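PDB 5HEA: putative glycosyltransferase (GalT1), which probably transfers a sugar from a nucleotide-sugar donor to an acceptor, this chain being the C-terminal part with a GT-A-type glycosyltransferase family 2 domain. Local coordinates for residues 37-42 / 60-65; 75-80 / 180-185; 114-119 / 203-208; 232-237 / 260-265. One frame throughout, in Å; residues are numbered along the deposited sequence.

Interaction 1 of 4, residues 37-42 / 60-65; sequences IILIND and NRIQIL
Ile37 to Ile40 run beside Ile62 to Leu65 as parallel neighbours, with strand axes 4.8 Å apart at closest and inclined by 23°. Four bridges set the register, Ile37 with Ile62, Ile38 with Gln63, Leu39 with Ile64 and Ile40 with Leu65. The ladder starts with Ile37 N donating to Arg61 O and passes through Gln63 N to Ile37 O at 2.8 Å, Leu39 N to Gln63 O and Leu65 N to Leu39 O. Its last rung is the most bent: Asn41 N reaches Leu65 O at 2.8 Å with an N-H...O angle of only 130°. CA-H...O contacts lie between the rungs, such as Ile40 CA to Leu65 O. Strand 35-41, helix 48-58 and strand 62-66 form a beta-alpha-beta unit, the repeating element of the Rossmann-like half of a GT-A fold, and the Leu39 and Ile64 side chains meet that helix at Cys52 and at Glu53 and Ala56. On this face Ile37 and Ile62 stand side by side and point the same way, Ile37 CD1 lying 4.1 Å from Ile62 CG1. Ile62 turns its other branch to Leu39: CG2 is anti to the backbone N (chi1 of the residue -62°) and comes within 3.7 Å of Leu39 CD1. The reverse face carries Ile38, Ile40 and Leu65, with Leu65 CD1 4.3 Å from Ile40 CG1. Tyr82 of helix 72-82 covers Ile38 and Leu65, while the amide of Asn41 is held by Ser44 and His66.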
loop_
_atom_site.group_PDB
_atom_site.type_symbol
_atom_site.label_atom_id
_atom_site.label_comp_id
_atom_site.label_asym_id
_atom_site.label_seq_id
_atom_site.Cartn_x
_atom_site.Cartn_y
_atom_site.Cartn_z
ATOM N N ILE A 37 -38.357 2.157 -9.186
ATOM C CA ILE A 37 -37.187 1.326 -9.387
ATOM C C ILE A 37 -35.969 2.172 -9.096
ATOM O O ILE A 37 -35.735 3.186 -9.755
ATOM C CB ILE A 37 -37.105 0.802 -10.819
ATOM C CG1 ILE A 37 -38.336 -0.062 -11.109
ATOM C CG2 ILE A 37 -35.803 0.021 -11.006
ATOM C CD1 ILE A 37 -38.545 -0.427 -12.561
ATOM N N ILE A 38 -35.214 1.766 -8.083
ATOM C CA ILE A 38 -33.973 2.426 -7.740
ATOM C C ILE A 38 -32.827 1.615 -8.306
ATOM O O ILE A 38 -32.493 0.539 -7.804
ATOM C CB ILE A 38 -33.837 2.599 -6.233
ATOM C CG1 ILE A 38 -35.110 3.252 -5.694
ATOM C CG2 ILE A 38 -32.610 3.447 -5.900
ATOM C CD1 ILE A 38 -35.148 3.332 -4.211
ATOM N N LEU A 39 -32.278 2.118 -9.407
ATOM C CA LEU A 39 -31.154 1.501 -10.081
ATOM C C LEU A 39 -29.874 2.050 -9.484
ATOM O O LEU A 39 -29.582 3.227 -9.648
ATOM C CB LEU A 39 -31.195 1.842 -11.578
ATOM C CG LEU A 39 -32.178 1.082 -12.462
ATOM C CD1 LEU A 39 -32.096 1.565 -13.923
ATOM C CD2 LEU A 39 -31.890 -0.404 -12.362
ATOM N N ILE A 40 -29.106 1.220 -8.786
ATOM C CA ILE A 40 -27.830 1.696 -8.267
ATOM C C ILE A 40 -26.688 1.197 -9.139
ATOM O O ILE A 40 -26.235 0.054 -9.003
ATOM C CB ILE A 40 -27.586 1.316 -6.783
ATOM C CG1 ILE A 40 -28.768 1.747 -5.907
ATOM C CG2 ILE A 40 -26.300 1.956 -6.278
ATOM C CD1 ILE A 40 -29.838 0.680 -5.764
ATOM N N ASN A 41 -26.234 2.053 -10.053
ATOM C CA ASN A 41 -25.076 1.715 -10.862
ATOM C C ASN A 41 -23.819 1.857 -10.013
ATOM O O ASN A 41 -23.419 2.969 -9.653
ATOM C CB ASN A 41 -24.978 2.602 -12.109
ATOM C CG ASN A 41 -23.644 2.480 -12.778
ATOM O OD1 ASN A 41 -23.092 1.393 -12.857
ATOM N ND2 ASN A 41 -23.093 3.600 -13.235
ATOM N N ASP A 42 -23.196 0.723 -9.712
ATOM C CA ASP A 42 -22.051 0.648 -8.804
ATOM C C ASP A 42 -20.743 0.794 -9.588
ATOM O O ASP A 42 -19.851 -0.057 -9.508
ATOM C CB ASP A 42 -22.125 -0.704 -8.053
ATOM C CG ASP A 42 -21.076 -0.854 -6.960
ATOM O OD1 ASP A 42 -20.753 0.136 -6.260
ATOM O OD2 ASP A 42 -20.575 -1.986 -6.803
ATOM N N ASN A 60 -40.677 7.453 -15.709
ATOM C CA ASN A 60 -40.303 8.278 -14.568
ATOM C C ASN A 60 -40.369 7.568 -13.212
ATOM O O ASN A 60 -40.093 8.175 -12.177
ATOM C CB ASN A 60 -41.094 9.593 -14.549
ATOM C CG ASN A 60 -42.560 9.398 -14.221
ATOM O OD1 ASN A 60 -43.063 8.277 -14.188
ATOM N ND2 ASN A 60 -43.257 10.501 -13.988
ATOM N N ARG A 61 -40.719 6.284 -13.220
ATOM C CA ARG A 61 -40.670 5.487 -11.995
ATOM C C ARG A 61 -39.234 5.021 -11.738
ATOM O O ARG A 61 -38.904 4.555 -10.649
ATOM C CB ARG A 61 -41.649 4.305 -12.069
ATOM C CG ARG A 61 -43.120 4.747 -11.997
ATOM C CD ARG A 61 -44.105 3.613 -12.297
ATOM N NE ARG A 61 -43.937 3.086 -13.646
ATOM C CZ ARG A 61 -44.627 2.065 -14.150
ATOM N NH1 ARG A 61 -45.540 1.435 -13.418
ATOM N NH2 ARG A 61 -44.395 1.661 -15.390
ATOM N N ILE A 62 -38.377 5.174 -12.744
ATOM C CA ILE A 62 -36.980 4.765 -12.613
ATOM C C ILE A 62 -36.091 5.901 -12.115
ATOM O O ILE A 62 -36.025 6.966 -12.734
ATOM C CB ILE A 62 -36.416 4.240 -13.942
ATOM C CG1 ILE A 62 -37.180 2.996 -14.393
ATOM C CG2 ILE A 62 -34.931 3.946 -13.799
ATOM C CD1 ILE A 62 -36.523 2.268 -15.538
ATOM N N GLN A 63 -35.412 5.667 -10.998
ATOM C CA GLN A 63 -34.449 6.622 -10.461
ATOM C C GLN A 63 -33.068 5.987 -10.545
ATOM O O GLN A 63 -32.884 4.835 -10.144
ATOM C CB GLN A 63 -34.758 6.954 -8.996
ATOM C CG GLN A 63 -36.235 7.174 -8.676
ATOM C CD GLN A 63 -36.831 8.364 -9.408
ATOM O OE1 GLN A 63 -37.740 8.213 -10.230
ATOM N NE2 GLN A 63 -36.328 9.558 -9.107
ATOM N N ILE A 64 -32.092 6.722 -11.063
ATOM C CA ILE A 64 -30.733 6.199 -11.095
ATOM C C ILE A 64 -29.852 6.848 -10.045
ATOM O O ILE A 64 -29.845 8.069 -9.888
ATOM C CB ILE A 64 -30.066 6.429 -12.447
ATOM C CG1 ILE A 64 -30.971 5.983 -13.579
ATOM C CG2 ILE A 64 -28.731 5.690 -12.521
ATOM C CD1 ILE A 64 -30.397 6.310 -14.894
ATOM N N LEU A 65 -29.103 6.018 -9.334
ATOM C CA LEU A 65 -28.001 6.489 -8.509
ATOM C C LEU A 65 -26.726 5.905 -9.094
ATOM O O LEU A 65 -26.547 4.688 -9.121
ATOM C CB LEU A 65 -28.137 6.002 -7.058
ATOM C CG LEU A 65 -29.267 6.467 -6.136
ATOM C CD1 LEU A 65 -29.079 5.857 -4.740
ATOM C CD2 LEU A 65 -29.333 7.989 -6.048
#

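Interaction 2 of 4, residues 75-80 / 180-185; sequences ARNAGI and GIRFPL
In Asn77 a chi1 of -68° sets CG anti to the carbonyl carbon and carries the amide to the Phe183 backbone; in Phe183 a chi1 of -65° places the ring beside Arg76 and Ile80. The Asn77 amide grips the backbone at two points. Phe183 N donates to Asn77 OD1 at 2.8 Å, in the carbonyl plane and on a lone pair, while Asn77 ND2 donates to Phe183 O at 2.8 Å along a nearly straight bond (173°). With both ends of the amide engaged by one residue, its rotation is fixed. OD1 also lies at the edge of the Phe183 ring, in its plane, 3.4 Å from CD1. Over one face of the ring comes the extended Arg76 chain, whose CD makes a CH-pi contact 3.9 Å from the ring centroid; its guanidinium is too distant for more than weak cation-pi attraction and forms a salt bridge with Glu190. Ile80 uses both branches: CD1 sits at the ring edge, 3.9 Å from Phe183 CE1, and CG2 lies over the centre of the Arg182 guanidinium, 3.7 Å from CZ. Arg182 NH1 in turn donates to Ile181 O. The loop 180-185 is thus fastened along helix 72-82, with strand 7-13 touching Arg76 and Ile80, helix 195-201 packing on Ile181, and Gln280 of a neighbouring subunit lying against Arg182.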
loop_
_atom_site.group_PDB
_atom_site.type_symbol
_atom_site.label_atom_id
_atom_site.label_comp_id
_atom_site.label_asym_id
_atom_site.label_seq_id
_atom_site.Cartn_x
_atom_site.Cartn_y
_atom_site.Cartn_z
ATOM N N ALA A 75 -24.145 -0.964 -2.577
ATOM C CA ALA A 75 -25.175 -0.614 -3.551
ATOM C C ALA A 75 -26.581 -0.794 -2.969
ATOM O O ALA A 75 -27.452 0.062 -3.137
ATOM C CB ALA A 75 -25.011 -1.444 -4.831
ATOM N N ARG A 76 -26.815 -1.908 -2.287
ATOM C CA ARG A 76 -28.142 -2.138 -1.709
ATOM C C ARG A 76 -28.428 -1.138 -0.587
ATOM O O ARG A 76 -29.540 -0.632 -0.471
ATOM C CB ARG A 76 -28.278 -3.568 -1.184
ATOM C CG ARG A 76 -28.231 -4.626 -2.274
ATOM C CD ARG A 76 -28.730 -5.966 -1.753
ATOM N NE ARG A 76 -28.640 -7.019 -2.760
ATOM C CZ ARG A 76 -27.661 -7.914 -2.791
ATOM N NH1 ARG A 76 -26.721 -7.866 -1.868
ATOM N NH2 ARG A 76 -27.621 -8.850 -3.731
ATOM N N ASN A 77 -27.424 -0.857 0.241
ATOM C CA ASN A 77 -27.600 0.093 1.341
ATOM C C ASN A 77 -27.963 1.490 0.814
ATOM O O ASN A 77 -28.757 2.200 1.425
ATOM C CB ASN A 77 -26.343 0.160 2.229
ATOM C CG ASN A 77 -26.094 -1.130 3.009
ATOM O OD1 ASN A 77 -27.016 -1.908 3.256
ATOM N ND2 ASN A 77 -24.838 -1.349 3.421
ATOM N N ALA A 78 -27.395 1.867 -0.330
ATOM C CA ALA A 78 -27.728 3.141 -0.967
ATOM C C ALA A 78 -29.183 3.118 -1.408
ATOM O O ALA A 78 -29.902 4.113 -1.283
ATOM C CB ALA A 78 -26.805 3.414 -2.176
ATOM N N GLY A 79 -29.610 1.972 -1.928
ATOM C CA GLY A 79 -30.994 1.791 -2.333
ATOM C C GLY A 79 -31.953 1.955 -1.161
ATOM O O GLY A 79 -32.973 2.638 -1.268
ATOM N N ILE A 80 -31.632 1.313 -0.043
ATOM C CA ILE A 80 -32.463 1.400 1.170
ATOM C C ILE A 80 -32.594 2.848 1.659
ATOM O O ILE A 80 -33.664 3.285 2.106
ATOM C CB ILE A 80 -31.881 0.529 2.297
ATOM C CG1 ILE A 80 -31.884 -0.946 1.877
ATOM C CG2 ILE A 80 -32.673 0.716 3.609
ATOM C CD1 ILE A 80 -31.142 -1.869 2.841
ATOM N N GLY A 180 -31.938 0.187 11.488
ATOM C CA GLY A 180 -30.723 -0.380 12.043
ATOM C C GLY A 180 -30.204 -1.600 11.308
ATOM O O GLY A 180 -29.215 -2.208 11.735
ATOM N N ILE A 181 -30.862 -1.966 10.209
ATOM C CA ILE A 181 -30.431 -3.117 9.422
ATOM C C ILE A 181 -29.816 -2.685 8.094
ATOM O O ILE A 181 -30.476 -2.023 7.285
ATOM C CB ILE A 181 -31.604 -4.117 9.173
ATOM C CG1 ILE A 181 -32.031 -4.778 10.494
ATOM C CG2 ILE A 181 -31.169 -5.188 8.194
ATOM C CD1 ILE A 181 -33.255 -5.692 10.376
ATOM N N ARG A 182 -28.556 -3.060 7.877
ATOM C CA ARG A 182 -27.844 -2.783 6.624
ATOM C C ARG A 182 -27.026 -3.996 6.240
ATOM O O ARG A 182 -26.662 -4.801 7.103
ATOM C CB ARG A 182 -26.918 -1.554 6.770
ATOM C CG ARG A 182 -27.662 -0.214 6.926
ATOM C CD ARG A 182 -28.575 0.069 5.727
ATOM N NE ARG A 182 -29.236 1.374 5.799
ATOM C CZ ARG A 182 -30.401 1.600 6.406
ATOM N NH1 ARG A 182 -31.051 0.612 7.022
ATOM N NH2 ARG A 182 -30.919 2.823 6.403
ATOM N N PHE A 183 -26.748 -4.137 4.943
ATOM C CA PHE A 183 -25.869 -5.192 4.467
ATOM C C PHE A 183 -24.436 -4.822 4.863
ATOM O O PHE A 183 -24.054 -3.664 4.762
ATOM C CB PHE A 183 -25.982 -5.350 2.949
ATOM C CG PHE A 183 -27.347 -5.825 2.490
ATOM C CD1 PHE A 183 -28.389 -4.923 2.322
ATOM C CD2 PHE A 183 -27.589 -7.174 2.261
ATOM C CE1 PHE A 183 -29.662 -5.354 1.918
ATOM C CE2 PHE A 183 -28.859 -7.615 1.857
ATOM C CZ PHE A 183 -29.888 -6.696 1.685
ATOM N N PRO A 184 -23.645 -5.810 5.309
ATOM C CA PRO A 184 -22.236 -5.627 5.702
ATOM C C PRO A 184 -21.305 -5.313 4.529
ATOM O O PRO A 184 -21.326 -6.004 3.516
ATOM C CB PRO A 184 -21.869 -6.984 6.316
ATOM C CG PRO A 184 -22.824 -7.945 5.678
ATOM C CD PRO A 184 -24.110 -7.179 5.579
ATOM N N LEU A 185 -20.478 -4.285 4.682
ATOM C CA LEU A 185 -19.653 -3.786 3.586
ATOM C C LEU A 185 -18.513 -4.716 3.201
ATOM O O LEU A 185 -17.941 -5.408 4.048
ATOM C CB LEU A 185 -19.103 -2.396 3.913
ATOM C CG LEU A 185 -20.078 -1.224 3.787
ATOM C CD1 LEU A 185 -21.208 -1.552 2.810
ATOM C CD2 LEU A 185 -20.635 -0.791 5.124
#

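Interaction 3 of 4, residues 114-119 / 203-208; sequences SDISVC and SQITFI
Ser114 OG joins two side chains of the opposite segment: it donates to Thr206 OG1 in a very short contact of 2.5 Å, whose exact length is doubtful, and accepts from Gln204 NE2 at 2.9 Å. The Gln204 chain is extended, with CG anti to the backbone N (chi1 176°), and the serine oxygen lies in its amide plane. Thr206 OG1 has a further hydrogen-bond partner in Asn144 OD1. Beside this, Asp115 works through both main chain and carboxylate. Its N donates to Gln204 O, and its OD1 takes Ser203 N at 2.7 Å on the anti side, 23° out of the carboxylate plane, plus a weak bond from Gln204 N; OD2 forms a salt bridge with Lys174. Further along, backbone bonds take over, from Thr206 N to Ile116 O, Val118 N to Thr206 O and Ile208 N to Val118 O at 2.8 Å. Ser117 OG turns elsewhere and binds Leu105 O in helix 101-110. On the apolar side Val118 meets two residues: CG2 is 4.0 Å from Ile205 CG2, and CG1 is 3.9 Å from Phe207 CD1. Parallel neighbours 20° apart, strands 116-125 and 204-217 belong to the mixed sheet of this GT-A-type domain, flanked there by antiparallel strands 171-174 and 142-146.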
loop_
_atom_site.group_PDB
_atom_site.type_symbol
_atom_site.label_atom_id
_atom_site.label_comp_id
_atom_site.label_asym_id
_atom_site.label_seq_id
_atom_site.Cartn_x
_atom_site.Cartn_y
_atom_site.Cartn_z
ATOM N N SER A 114 -49.552 -9.413 7.254
ATOM C CA SER A 114 -48.173 -9.821 7.515
ATOM C C SER A 114 -47.233 -8.637 7.387
ATOM O O SER A 114 -47.606 -7.606 6.849
ATOM C CB SER A 114 -47.744 -10.903 6.529
ATOM O OG SER A 114 -48.384 -12.123 6.821
ATOM N N ASP A 115 -45.999 -8.799 7.849
ATOM C CA ASP A 115 -45.009 -7.732 7.750
ATOM C C ASP A 115 -44.077 -7.971 6.573
ATOM O O ASP A 115 -43.391 -7.058 6.115
ATOM C CB ASP A 115 -44.204 -7.677 9.034
ATOM C CG ASP A 115 -45.092 -7.451 10.255
ATOM O OD1 ASP A 115 -45.118 -8.320 11.148
ATOM O OD2 ASP A 115 -45.783 -6.414 10.301
ATOM N N ILE A 116 -44.044 -9.224 6.126
ATOM C CA ILE A 116 -43.194 -9.678 5.027
ATOM C C ILE A 116 -43.973 -10.726 4.239
ATOM O O ILE A 116 -44.687 -11.539 4.829
ATOM C CB ILE A 116 -41.884 -10.319 5.555
ATOM C CG1 ILE A 116 -41.111 -9.311 6.421
ATOM C CG2 ILE A 116 -41.007 -10.819 4.382
ATOM C CD1 ILE A 116 -39.893 -9.883 7.138
ATOM N N SER A 117 -43.876 -10.682 2.912
ATOM C CA SER A 117 -44.334 -11.784 2.078
ATOM C C SER A 117 -43.147 -12.272 1.241
ATOM O O SER A 117 -42.231 -11.507 0.928
ATOM C CB SER A 117 -45.511 -11.379 1.186
ATOM O OG SER A 117 -45.116 -10.433 0.209
ATOM N N VAL A 118 -43.161 -13.556 0.910
ATOM C CA VAL A 118 -42.039 -14.210 0.255
ATOM C C VAL A 118 -42.615 -15.134 -0.795
ATOM O O VAL A 118 -43.590 -15.844 -0.528
ATOM C CB VAL A 118 -41.222 -15.064 1.261
ATOM C CG1 VAL A 118 -40.030 -15.762 0.567
ATOM C CG2 VAL A 118 -40.743 -14.219 2.445
ATOM N N CYS A 119 -42.047 -15.117 -1.994
ATOM C CA CYS A 119 -42.417 -16.131 -2.978
ATOM C C CYS A 119 -41.205 -16.979 -3.311
ATOM O O CYS A 119 -40.133 -16.807 -2.726
ATOM C CB CYS A 119 -43.063 -15.523 -4.242
ATOM S SG CYS A 119 -41.967 -14.579 -5.344
ATOM N N SER A 203 -43.706 -9.962 12.782
ATOM C CA SER A 203 -44.629 -10.712 13.642
ATOM C C SER A 203 -45.168 -11.930 12.902
ATOM O O SER A 203 -45.364 -12.991 13.491
ATOM C CB SER A 203 -45.813 -9.838 14.082
ATOM O OG SER A 203 -45.410 -8.842 15.006
ATOM N N GLN A 204 -45.407 -11.764 11.602
ATOM C CA GLN A 204 -45.933 -12.832 10.765
ATOM C C GLN A 204 -45.404 -12.695 9.346
ATOM O O GLN A 204 -45.259 -11.589 8.819
ATOM C CB GLN A 204 -47.462 -12.802 10.738
ATOM C CG GLN A 204 -48.087 -13.841 9.804
ATOM C CD GLN A 204 -49.604 -13.823 9.849
ATOM O OE1 GLN A 204 -50.220 -14.421 10.736
ATOM N NE2 GLN A 204 -50.214 -13.125 8.899
ATOM N N ILE A 205 -45.126 -13.834 8.728
ATOM C CA ILE A 205 -44.615 -13.864 7.375
ATOM C C ILE A 205 -45.538 -14.725 6.520
ATOM O O ILE A 205 -45.978 -15.781 6.962
ATOM C CB ILE A 205 -43.196 -14.436 7.377
ATOM C CG1 ILE A 205 -42.299 -13.556 8.274
ATOM C CG2 ILE A 205 -42.678 -14.572 5.949
ATOM C CD1 ILE A 205 -40.861 -14.038 8.405
ATOM N N THR A 206 -45.849 -14.262 5.309
ATOM C CA THR A 206 -46.671 -15.042 4.391
ATOM C C THR A 206 -45.819 -15.573 3.240
ATOM O O THR A 206 -45.119 -14.810 2.569
ATOM C CB THR A 206 -47.838 -14.215 3.828
ATOM O OG1 THR A 206 -48.674 -13.776 4.907
ATOM C CG2 THR A 206 -48.670 -15.054 2.853
ATOM N N PHE A 207 -45.868 -16.886 3.026
ATOM C CA PHE A 207 -45.140 -17.510 1.926
ATOM C C PHE A 207 -46.095 -17.923 0.819
ATOM O O PHE A 207 -47.122 -18.558 1.092
ATOM C CB PHE A 207 -44.365 -18.741 2.420
ATOM C CG PHE A 207 -43.580 -19.436 1.334
ATOM C CD1 PHE A 207 -42.456 -18.837 0.783
ATOM C CD2 PHE A 207 -43.960 -20.681 0.870
ATOM C CE1 PHE A 207 -41.736 -19.464 -0.205
ATOM C CE2 PHE A 207 -43.246 -21.316 -0.135
ATOM C CZ PHE A 207 -42.132 -20.709 -0.667
ATOM N N ILE A 208 -45.772 -17.566 -0.427
ATOM C CA ILE A 208 -46.509 -18.114 -1.573
ATOM C C ILE A 208 -45.591 -18.987 -2.420
ATOM O O ILE A 208 -44.568 -18.513 -2.935
ATOM C CB ILE A 208 -47.194 -17.024 -2.453
ATOM C CG1 ILE A 208 -46.306 -15.804 -2.609
ATOM C CG2 ILE A 208 -48.508 -16.579 -1.832
ATOM C CD1 ILE A 208 -46.918 -14.708 -3.451
#

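Interaction 4 of 4, residues 232-237 / 260-265; sequences SSMISN and KGRLKK
Arg262 spans the gap between two helices whose axes come no nearer than 9.6 Å and run antiparallel at 156°, and its side chain meets the other helix almost atom by atom. CB points toward that helix and lies 3.8 Å from Ile235 CD1. CG comes next, 3.8 Å from Met234 CG, and CD follows at 3.7 Å from the same atom and 3.5 Å from Met234 O. With the chain straight from CG to NE, NE passes Met234 CG and the guanidinium arrives edge-on at the carbonyl. There NH1 donates to Met234 O at 2.8 Å, in the carbonyl plane and on a lone pair, at an N-H...O angle of 149°. The same NH1 makes a salt bridge with Asp192, which also accepts from Asn237 ND2 and so ties the guanidinium to the loop before helix 195-201. Met234, with CG anti to its backbone N (chi1 -175°), crosses the arginine obliquely and bends at the end to bring CE 3.6 Å from Arg262 O. Ile235 CD1 also touches Leu263 CD2, at 4.0 Å. The contact is that of an antiparallel helical hairpin, helices 231-247 and 253-272, in the C-terminal helical part, where the Cys266-Cys282 disulfide fastens helix 276-291 to the hairpin beside Ile235.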
loop_
_atom_site.group_PDB
_atom_site.type_symbol
_atom_site.label_atom_id
_atom_site.label_comp_id
_atom_site.label_asym_id
_atom_site.label_seq_id
_atom_site.Cartn_x
_atom_site.Cartn_y
_atom_site.Cartn_z
ATOM N N SER A 232 -14.921 -17.587 4.553
ATOM C CA SER A 232 -14.876 -17.018 5.889
ATOM C C SER A 232 -16.227 -16.483 6.359
ATOM O O SER A 232 -16.643 -16.756 7.484
ATOM C CB SER A 232 -13.844 -15.904 5.965
ATOM O OG SER A 232 -13.689 -15.524 7.306
ATOM N N SER A 233 -16.893 -15.703 5.507
ATOM C CA SER A 233 -18.238 -15.202 5.806
ATOM C C SER A 233 -19.283 -16.301 5.998
ATOM O O SER A 233 -20.152 -16.205 6.872
ATOM C CB SER A 233 -18.705 -14.275 4.693
ATOM O OG SER A 233 -18.062 -13.031 4.834
ATOM N N MET A 234 -19.207 -17.331 5.163
ATOM C CA MET A 234 -20.105 -18.478 5.273
ATOM C C MET A 234 -20.123 -19.009 6.723
ATOM O O MET A 234 -21.180 -19.324 7.279
ATOM C CB MET A 234 -19.663 -19.575 4.298
ATOM C CG MET A 234 -20.590 -20.785 4.239
ATOM S SD MET A 234 -19.998 -22.095 3.137
ATOM C CE MET A 234 -18.411 -22.524 3.880
ATOM N N ILE A 235 -18.945 -19.076 7.330
ATOM C CA ILE A 235 -18.808 -19.607 8.680
ATOM C C ILE A 235 -19.227 -18.570 9.709
ATOM O O ILE A 235 -20.045 -18.856 10.573
ATOM C CB ILE A 235 -17.358 -20.090 8.939
ATOM C CG1 ILE A 235 -17.006 -21.199 7.948
ATOM C CG2 ILE A 235 -17.196 -20.594 10.363
ATOM C CD1 ILE A 235 -18.033 -22.325 7.959
ATOM N N SER A 236 -18.673 -17.358 9.623
ATOM C CA SER A 236 -18.992 -16.337 10.629
ATOM C C SER A 236 -20.475 -15.907 10.598
ATOM O O SER A 236 -21.062 -15.637 11.652
ATOM C CB SER A 236 -18.050 -15.131 10.519
ATOM O OG SER A 236 -18.229 -14.489 9.285
ATOM N N ASN A 237 -21.084 -15.868 9.408
ATOM C CA ASN A 237 -22.531 -15.620 9.308
ATOM C C ASN A 237 -23.351 -16.645 10.083
ATOM O O ASN A 237 -24.292 -16.283 10.774
ATOM C CB ASN A 237 -23.030 -15.607 7.851
ATOM C CG ASN A 237 -22.568 -14.378 7.078
ATOM O OD1 ASN A 237 -22.019 -13.444 7.652
ATOM N ND2 ASN A 237 -22.807 -14.373 5.770
ATOM N N LYS A 260 -22.852 -27.317 10.745
ATOM C CA LYS A 260 -21.949 -28.462 10.623
ATOM C C LYS A 260 -21.630 -28.748 9.162
ATOM O O LYS A 260 -20.492 -29.074 8.826
ATOM C CB LYS A 260 -22.541 -29.706 11.290
ATOM C CG LYS A 260 -22.718 -29.573 12.786
ATOM C CD LYS A 260 -23.269 -30.849 13.425
ATOM C CE LYS A 260 -23.663 -30.579 14.876
ATOM N NZ LYS A 260 -23.923 -31.772 15.721
ATOM N N GLY A 261 -22.639 -28.632 8.302
ATOM C CA GLY A 261 -22.448 -28.759 6.863
ATOM C C GLY A 261 -21.492 -27.721 6.285
ATOM O O GLY A 261 -20.644 -28.053 5.459
ATOM N N ARG A 262 -21.615 -26.468 6.725
ATOM C CA ARG A 262 -20.700 -25.410 6.281
ATOM C C ARG A 262 -19.256 -25.644 6.736
ATOM O O ARG A 262 -18.320 -25.452 5.960
ATOM C CB ARG A 262 -21.186 -24.022 6.735
ATOM C CG ARG A 262 -22.459 -23.589 6.025
ATOM C CD ARG A 262 -22.996 -22.253 6.566
ATOM N NE ARG A 262 -24.164 -21.787 5.819
ATOM C CZ ARG A 262 -24.545 -20.511 5.719
ATOM N NH1 ARG A 262 -23.844 -19.535 6.301
ATOM N NH2 ARG A 262 -25.631 -20.205 5.026
ATOM N N LEU A 263 -19.080 -26.059 7.987
ATOM C CA LEU A 263 -17.755 -26.386 8.504
ATOM C C LEU A 263 -17.055 -27.449 7.649
ATOM O O LEU A 263 -15.863 -27.333 7.349
ATOM C CB LEU A 263 -17.853 -26.863 9.967
ATOM C CG LEU A 263 -18.168 -25.731 10.954
ATOM C CD1 LEU A 263 -18.470 -26.315 12.336
ATOM C CD2 LEU A 263 -17.006 -24.743 11.011
ATOM N N LYS A 264 -17.805 -28.482 7.272
ATOM C CA LYS A 264 -17.287 -29.557 6.421
ATOM C C LYS A 264 -16.802 -28.995 5.093
ATOM O O LYS A 264 -15.710 -29.322 4.626
ATOM C CB LYS A 264 -18.370 -30.610 6.157
ATOM C CG LYS A 264 -18.359 -31.774 7.140
ATOM C CD LYS A 264 -19.511 -32.757 6.908
ATOM C CE LYS A 264 -20.807 -32.288 7.576
ATOM N NZ LYS A 264 -20.649 -32.072 9.050
ATOM N N LYS A 265 -17.628 -28.148 4.487
ATOM C CA LYS A 265 -17.288 -27.525 3.215
ATOM C C LYS A 265 -16.068 -26.605 3.355
ATOM O O LYS A 265 -15.159 -26.642 2.530
ATOM C CB LYS A 265 -18.490 -26.746 2.673
ATOM C CG LYS A 265 -18.285 -26.179 1.284
ATOM C CD LYS A 265 -19.596 -25.692 0.681
ATOM C CE LYS A 265 -19.419 -25.275 -0.780
ATOM N NZ LYS A 265 -18.432 -24.163 -0.963
#

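In the fold
From the N terminus, interaction 1 closes first, across a 17-residue connection containing helix 48-58, and completes one beta-alpha-beta unit. The chain goes from strand 62-66 into helix 72-82, which lies on that unit: Ile40 CG1 is 3.5 Å from Ala75 O. Interaction 2 opens there and closes only at 180-185. Residues 114-119 fall inside this span and pair with 203-208 beyond it, so interactions 2 and 3 cross in sequence without touching, one holding the 180-185 loop on helix 72-82, the other pairing strands 116-125 and 204-217. Interactions 1 and 3 reach the same sheet, their centres 26 Å apart. Interaction 4 follows in series, a local hairpin about 6 Å from interaction 2 at the nearest atoms.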